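Local coordinates for protein uracil-dna glycosylase (Deinococcus radiodurans, PDB 4UQM) that belongs to the uracil-DNA glycosylase superfamily, here with a nucleotide phosphate of a second chain bound just past the C-terminal ends of two parallel strands, at residues V171-G184 with L193-P207. The protein carries 1 engineered substitution. Numbering follows the deposited sequence.
Sequences VNAKEERVVFILWG and LITGKNHVVIESGHP. With nucleotides of chain B.
Asn172 OD1 takes two backbone N-H groups of the 193-199 loop: Gly196 N at 2.9 Å, in the carbonyl plane and on a lone pair, and Thr195 N in a weak, bent bond. From the same amide, ND2 gives a bond to Thr195 OG1. Asn172, with CG anti to the backbone N (chi1 -178°), reaches its amide across to the loop. His199 bridges residues 172 and 178 through both ring nitrogens: NE2 donates to Asn172 O at 2.9 Å, in the ring plane, while ND1 accepts from Val178 N at 3.1 Å. Its face receives the edge of Phe180, planes at 67°, and Ile194 CG1 sits 4.0 Å from the centroid of the Phe180 ring, over a face. Arg177 NE donates to Asn198 O at 2.7 Å, the acceptor in the guanidinium plane, and Val200 CG2 covers one guanidinium face. Beyond, parallel strands 179-183 and 200-204, joined by helix 185-188 in a beta-alpha-beta unit, are laced by bonds from Val200 N to Val178 O through Gly184 N to Ser204 O. Just past their C-terminal ends, His206 N donates to OP1 of DT11 of chain B at 2.9 Å. With ND1 accepting and NE2 donating, the His199 ring is probably neutral and its rotation fixed.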
loop_
_atom_site.group_PDB
_atom_site.type_symbol
_atom_site.label_atom_id
_atom_site.label_comp_id
_atom_site.label_asym_id
_atom_site.label_seq_id
_atom_site.Cartn_x
_atom_site.Cartn_y
_atom_site.Cartn_z
ATOM N N VAL A 171 1.613 12.219 4.364
ATOM C CA VAL A 171 0.185 12.002 4.622
ATOM C C VAL A 171 -0.166 12.463 6.035
ATOM O O VAL A 171 -1.189 13.113 6.220
ATOM C CB VAL A 171 -0.174 10.526 4.402
ATOM C CG1 VAL A 171 -1.617 10.271 4.710
ATOM C CG2 VAL A 171 0.107 10.134 2.935
ATOM N N ASN A 172 0.678 12.150 7.030
ATOM C CA ASN A 172 0.397 12.581 8.407
ATOM C C ASN A 172 0.319 14.101 8.572
ATOM O O ASN A 172 -0.410 14.632 9.412
ATOM C CB ASN A 172 1.507 12.060 9.302
ATOM C CG ASN A 172 1.295 12.410 10.740
ATOM O OD1 ASN A 172 0.353 11.924 11.373
ATOM N ND2 ASN A 172 2.153 13.238 11.280
ATOM N N ALA A 173 1.088 14.808 7.766
ATOM C CA ALA A 173 1.056 16.273 7.750
ATOM C C ALA A 173 -0.273 16.858 7.242
ATOM O O ALA A 173 -0.505 18.072 7.407
ATOM C CB ALA A 173 2.216 16.813 6.919
ATOM N N LYS A 174 -1.117 16.057 6.586
ATOM C CA LYS A 174 -2.440 16.565 6.183
ATOM C C LYS A 174 -3.286 16.856 7.417
ATOM O O LYS A 174 -3.234 16.123 8.413
ATOM C CB LYS A 174 -3.160 15.574 5.273
ATOM C CG LYS A 174 -2.531 15.339 3.890
ATOM C CD LYS A 174 -3.022 14.027 3.296
ATOM C CE LYS A 174 -4.490 13.914 3.077
ATOM N NZ LYS A 174 -4.954 14.102 1.723
ATOM N N GLU A 175 -4.108 17.886 7.309
ATOM C CA GLU A 175 -4.967 18.318 8.408
ATOM C C GLU A 175 -6.229 17.454 8.508
ATOM O O GLU A 175 -6.613 17.048 9.600
ATOM C CB GLU A 175 -5.246 19.831 8.295
ATOM C CG GLU A 175 -3.920 20.621 8.368
ATOM C CD GLU A 175 -3.977 22.123 8.101
ATOM O OE1 GLU A 175 -4.489 22.560 7.017
ATOM O OE2 GLU A 175 -3.397 22.866 8.952
ATOM N N GLU A 176 -6.805 17.116 7.374
ATOM C CA GLU A 176 -8.033 16.307 7.368
ATOM C C GLU A 176 -7.737 14.866 7.668
ATOM O O GLU A 176 -6.707 14.361 7.264
ATOM C CB GLU A 176 -8.788 16.389 6.058
ATOM C CG GLU A 176 -10.288 16.266 6.314
ATOM C CD GLU A 176 -11.143 16.748 5.163
ATOM O OE1 GLU A 176 -10.563 16.941 4.054
ATOM O OE2 GLU A 176 -12.374 16.947 5.375
ATOM N N ARG A 177 -8.656 14.241 8.402
ATOM C CA ARG A 177 -8.507 12.860 8.819
ATOM C C ARG A 177 -8.096 11.898 7.702
ATOM O O ARG A 177 -8.723 11.788 6.637
ATOM C CB ARG A 177 -9.820 12.330 9.416
ATOM C CG ARG A 177 -9.756 10.848 9.761
ATOM C CD ARG A 177 -10.806 10.461 10.753
ATOM N NE ARG A 177 -10.530 10.957 12.120
ATOM C CZ ARG A 177 -11.277 10.663 13.171
ATOM N NH1 ARG A 177 -12.449 10.030 13.022
ATOM N NH2 ARG A 177 -10.918 11.077 14.382
ATOM N N VAL A 178 -7.063 11.134 7.986
ATOM C CA VAL A 178 -6.665 9.971 7.237
ATOM C C VAL A 178 -6.698 8.771 8.170
ATOM O O VAL A 178 -6.248 8.835 9.343
ATOM C CB VAL A 178 -5.257 10.157 6.642
ATOM C CG1 VAL A 178 -4.803 8.917 5.973
ATOM C CG2 VAL A 178 -5.283 11.314 5.650
ATOM N N VAL A 179 -7.226 7.674 7.664
ATOM C CA VAL A 179 -7.147 6.391 8.356
ATOM C C VAL A 179 -5.984 5.599 7.820
ATOM O O VAL A 179 -5.924 5.289 6.615
ATOM C CB VAL A 179 -8.476 5.620 8.228
ATOM C CG1 VAL A 179 -8.405 4.273 8.963
ATOM C CG2 VAL A 179 -9.707 6.437 8.657
ATOM N N PHE A 180 -5.069 5.239 8.690
ATOM C CA PHE A 180 -3.939 4.408 8.370
ATOM C C PHE A 180 -4.203 2.999 8.835
ATOM O O PHE A 180 -4.419 2.779 10.041
ATOM C CB PHE A 180 -2.680 4.928 9.084
ATOM C CG PHE A 180 -2.233 6.331 8.678
ATOM C CD1 PHE A 180 -2.877 7.473 9.147
ATOM C CD2 PHE A 180 -1.136 6.492 7.846
ATOM C CE1 PHE A 180 -2.403 8.730 8.826
ATOM C CE2 PHE A 180 -0.662 7.767 7.480
ATOM C CZ PHE A 180 -1.316 8.882 7.970
ATOM N N ILE A 181 -4.150 2.061 7.903
ATOM C CA ILE A 181 -4.333 0.627 8.179
ATOM C C ILE A 181 -2.985 -0.059 7.995
ATOM O O ILE A 181 -2.460 -0.131 6.905
ATOM C CB ILE A 181 -5.389 -0.021 7.222
ATOM C CG1 ILE A 181 -6.730 0.728 7.309
ATOM C CG2 ILE A 181 -5.521 -1.520 7.477
ATOM C CD1 ILE A 181 -7.708 0.229 6.241
ATOM N N LEU A 182 -2.433 -0.555 9.123
ATOM C CA LEU A 182 -1.069 -1.121 9.145
ATOM C C LEU A 182 -1.236 -2.618 9.270
ATOM O O LEU A 182 -1.640 -3.132 10.341
ATOM C CB LEU A 182 -0.286 -0.515 10.312
ATOM C CG LEU A 182 -0.284 1.032 10.349
ATOM C CD1 LEU A 182 0.561 1.509 11.542
ATOM C CD2 LEU A 182 0.216 1.629 9.039
ATOM N N TRP A 183 -0.908 -3.332 8.190
ATOM C CA TRP A 183 -1.039 -4.776 8.139
ATOM C C TRP A 183 0.316 -5.447 8.212
ATOM O O TRP A 183 1.050 -5.460 7.215
ATOM C CB TRP A 183 -1.730 -5.213 6.831
ATOM C CG TRP A 183 -3.258 -4.967 6.891
ATOM C CD1 TRP A 183 -4.046 -4.827 8.006
ATOM C CD2 TRP A 183 -4.135 -4.910 5.768
ATOM N NE1 TRP A 183 -5.384 -4.692 7.637
ATOM C CE2 TRP A 183 -5.444 -4.736 6.260
ATOM C CE3 TRP A 183 -3.950 -5.005 4.393
ATOM C CZ2 TRP A 183 -6.536 -4.646 5.379
ATOM C CZ3 TRP A 183 -5.030 -4.900 3.554
ATOM C CH2 TRP A 183 -6.280 -4.699 4.047
ATOM N N GLY A 184 0.605 -6.039 9.367
ATOM C CA GLY A 184 1.822 -6.798 9.590
ATOM C C GLY A 184 2.842 -6.071 10.440
ATOM O O GLY A 184 2.829 -4.832 10.590
ATOM N N LEU A 193 5.070 7.334 13.735
ATOM C CA LEU A 193 5.103 8.511 12.867
ATOM C C LEU A 193 3.730 9.145 12.730
ATOM O O LEU A 193 3.633 10.269 12.206
ATOM C CB LEU A 193 5.573 8.096 11.456
ATOM C CG LEU A 193 6.975 7.489 11.404
ATOM C CD1 LEU A 193 7.292 7.064 9.981
ATOM C CD2 LEU A 193 8.020 8.385 12.018
ATOM N N ILE A 194 2.661 8.412 13.074
ATOM C CA ILE A 194 1.298 8.891 12.885
ATOM C C ILE A 194 0.826 9.674 14.142
ATOM O O ILE A 194 0.243 9.157 15.073
ATOM C CB ILE A 194 0.352 7.771 12.459
ATOM C CG1 ILE A 194 0.915 7.086 11.184
ATOM C CG2 ILE A 194 -1.028 8.358 12.172
ATOM C CD1 ILE A 194 0.497 5.672 11.053
ATOM N N THR A 195 1.172 10.942 14.168
ATOM C CA THR A 195 0.922 11.818 15.309
ATOM C C THR A 195 -0.185 12.823 15.074
ATOM O O THR A 195 -0.604 13.514 16.014
ATOM C CB THR A 195 2.186 12.650 15.560
ATOM O OG1 THR A 195 2.506 13.372 14.355
ATOM C CG2 THR A 195 3.342 11.782 15.925
ATOM N N GLY A 196 -0.675 12.943 13.844
ATOM C CA GLY A 196 -1.680 13.976 13.569
ATOM C C GLY A 196 -2.936 13.798 14.414
ATOM O O GLY A 196 -3.464 12.665 14.489
ATOM N N LYS A 197 -3.422 14.888 15.030
ATOM C CA LYS A 197 -4.535 14.789 15.990
ATOM C C LYS A 197 -5.817 14.227 15.353
ATOM O O LYS A 197 -6.636 13.603 16.037
ATOM C CB LYS A 197 -4.848 16.136 16.665
ATOM C CG LYS A 197 -5.344 17.280 15.769
ATOM C CD LYS A 197 -5.650 18.568 16.567
ATOM N N ASN A 198 -5.991 14.466 14.060
ATOM C CA ASN A 198 -7.195 13.981 13.396
ATOM C C ASN A 198 -7.103 12.644 12.759
ATOM O O ASN A 198 -8.100 12.156 12.206
ATOM C CB ASN A 198 -7.655 14.973 12.348
ATOM C CG ASN A 198 -8.110 16.263 12.960
ATOM O OD1 ASN A 198 -8.770 16.296 14.026
ATOM N ND2 ASN A 198 -7.755 17.360 12.301
ATOM N N HIS A 199 -5.942 12.012 12.825
ATOM C CA HIS A 199 -5.768 10.747 12.135
ATOM C C HIS A 199 -6.156 9.552 13.016
ATOM O O HIS A 199 -6.269 9.690 14.213
ATOM C CB HIS A 199 -4.341 10.617 11.617
ATOM C CG HIS A 199 -3.963 11.722 10.682
ATOM N ND1 HIS A 199 -4.874 12.269 9.810
ATOM C CD2 HIS A 199 -2.809 12.399 10.487
ATOM C CE1 HIS A 199 -4.313 13.242 9.129
ATOM N NE2 HIS A 199 -3.055 13.335 9.511
ATOM N N VAL A 200 -6.355 8.400 12.383
ATOM C CA VAL A 200 -6.741 7.158 13.044
ATOM C C VAL A 200 -5.833 6.077 12.570
ATOM O O VAL A 200 -5.574 5.966 11.370
ATOM C CB VAL A 200 -8.221 6.815 12.750
ATOM C CG1 VAL A 200 -8.620 5.441 13.281
ATOM C CG2 VAL A 200 -9.172 7.878 13.321
ATOM N N VAL A 201 -5.398 5.215 13.477
ATOM C CA VAL A 201 -4.595 4.059 13.162
ATOM C C VAL A 201 -5.350 2.784 13.511
ATOM O O VAL A 201 -5.893 2.638 14.615
ATOM C CB VAL A 201 -3.261 4.066 13.893
ATOM C CG1 VAL A 201 -2.434 2.849 13.517
ATOM C CG2 VAL A 201 -2.523 5.356 13.559
ATOM N N ILE A 202 -5.388 1.883 12.532
ATOM C CA ILE A 202 -5.902 0.546 12.697
ATOM C C ILE A 202 -4.763 -0.406 12.391
ATOM O O ILE A 202 -4.113 -0.280 11.351
ATOM C CB ILE A 202 -7.091 0.315 11.739
ATOM C CG1 ILE A 202 -8.214 1.249 12.099
ATOM C CG2 ILE A 202 -7.552 -1.146 11.810
ATOM C CD1 ILE A 202 -9.290 1.379 11.032
ATOM N N GLU A 203 -4.487 -1.358 13.284
ATOM C CA GLU A 203 -3.349 -2.229 13.081
ATOM C C GLU A 203 -3.737 -3.659 13.348
ATOM O O GLU A 203 -4.535 -3.951 14.238
ATOM C CB GLU A 203 -2.128 -1.767 13.891
ATOM C CG GLU A 203 -2.245 -1.892 15.351
ATOM C CD GLU A 203 -1.065 -1.232 16.068
ATOM O OE1 GLU A 203 0.097 -1.354 15.632
ATOM O OE2 GLU A 203 -1.321 -0.473 16.970
ATOM N N SER A 204 -3.101 -4.556 12.606
ATOM C CA SER A 204 -3.310 -5.992 12.812
ATOM C C SER A 204 -2.197 -6.779 12.181
ATOM O O SER A 204 -1.290 -6.217 11.571
ATOM C CB SER A 204 -4.637 -6.479 12.191
ATOM O OG SER A 204 -4.580 -6.493 10.781
ATOM N N GLY A 205 -2.284 -8.091 12.307
ATOM C CA GLY A 205 -1.460 -8.943 11.478
ATOM C C GLY A 205 -1.790 -8.811 9.992
ATOM O O GLY A 205 -2.866 -8.348 9.566
ATOM N N HIS A 206 -0.865 -9.288 9.185
ATOM C CA HIS A 206 -1.016 -9.285 7.759
ATOM C C HIS A 206 -2.046 -10.304 7.280
ATOM O O HIS A 206 -2.229 -11.354 7.903
ATOM C CB HIS A 206 0.413 -9.581 7.197
ATOM C CG HIS A 206 0.571 -9.361 5.735
ATOM N ND1 HIS A 206 0.155 -10.291 4.819
ATOM C CD2 HIS A 206 1.082 -8.321 5.027
ATOM C CE1 HIS A 206 0.422 -9.852 3.605
ATOM N NE2 HIS A 206 0.985 -8.661 3.706
ATOM N N PRO A 207 -2.704 -10.018 6.143
ATOM C CA PRO A 207 -3.746 -10.974 5.701
ATOM C C PRO A 207 -3.242 -12.267 4.987
ATOM O O PRO A 207 -4.027 -13.125 4.635
ATOM C CB PRO A 207 -4.554 -10.154 4.704
ATOM C CG PRO A 207 -3.604 -9.072 4.197
ATOM C CD PRO A 207 -2.780 -8.737 5.420
ATOM P P DT B 11 2.839 -10.449 10.433
ATOM O OP1 DT B 11 1.537 -9.816 10.718
ATOM O OP2 DT B 11 4.022 -9.574 10.178
ATOM O "O5'" DT B 11 3.213 -11.351 11.709
ATOM C "C5'" DT B 11 2.137 -11.923 12.485
ATOM C "C4'" DT B 11 2.770 -12.545 13.709
ATOM O "O4'" DT B 11 3.510 -13.738 13.326
ATOM C "C3'" DT B 11 3.771 -11.623 14.412
ATOM O "O3'" DT B 11 3.768 -12.000 15.783
ATOM C "C2'" DT B 11 5.113 -12.165 13.969
ATOM C "C1'" DT B 11 4.781 -13.656 13.889
ATOM N N1 DT B 11 5.711 -14.506 13.133
ATOM C C2 DT B 11 5.964 -15.764 13.637
ATOM O O2 DT B 11 5.375 -16.221 14.600
ATOM N N3 DT B 11 6.890 -16.484 12.932
ATOM C C4 DT B 11 7.585 -16.073 11.801
ATOM O O4 DT B 11 8.373 -16.833 11.256
ATOM C C5 DT B 11 7.281 -14.747 11.340
ATOM C C7 DT B 11 7.982 -14.226 10.121
ATOM C C6 DT B 11 6.370 -14.038 12.014
HETATM O O HOH W 1 -8.163 11.422 15.438
HETATM O O HOH W 2 -6.922 -5.288 10.066
#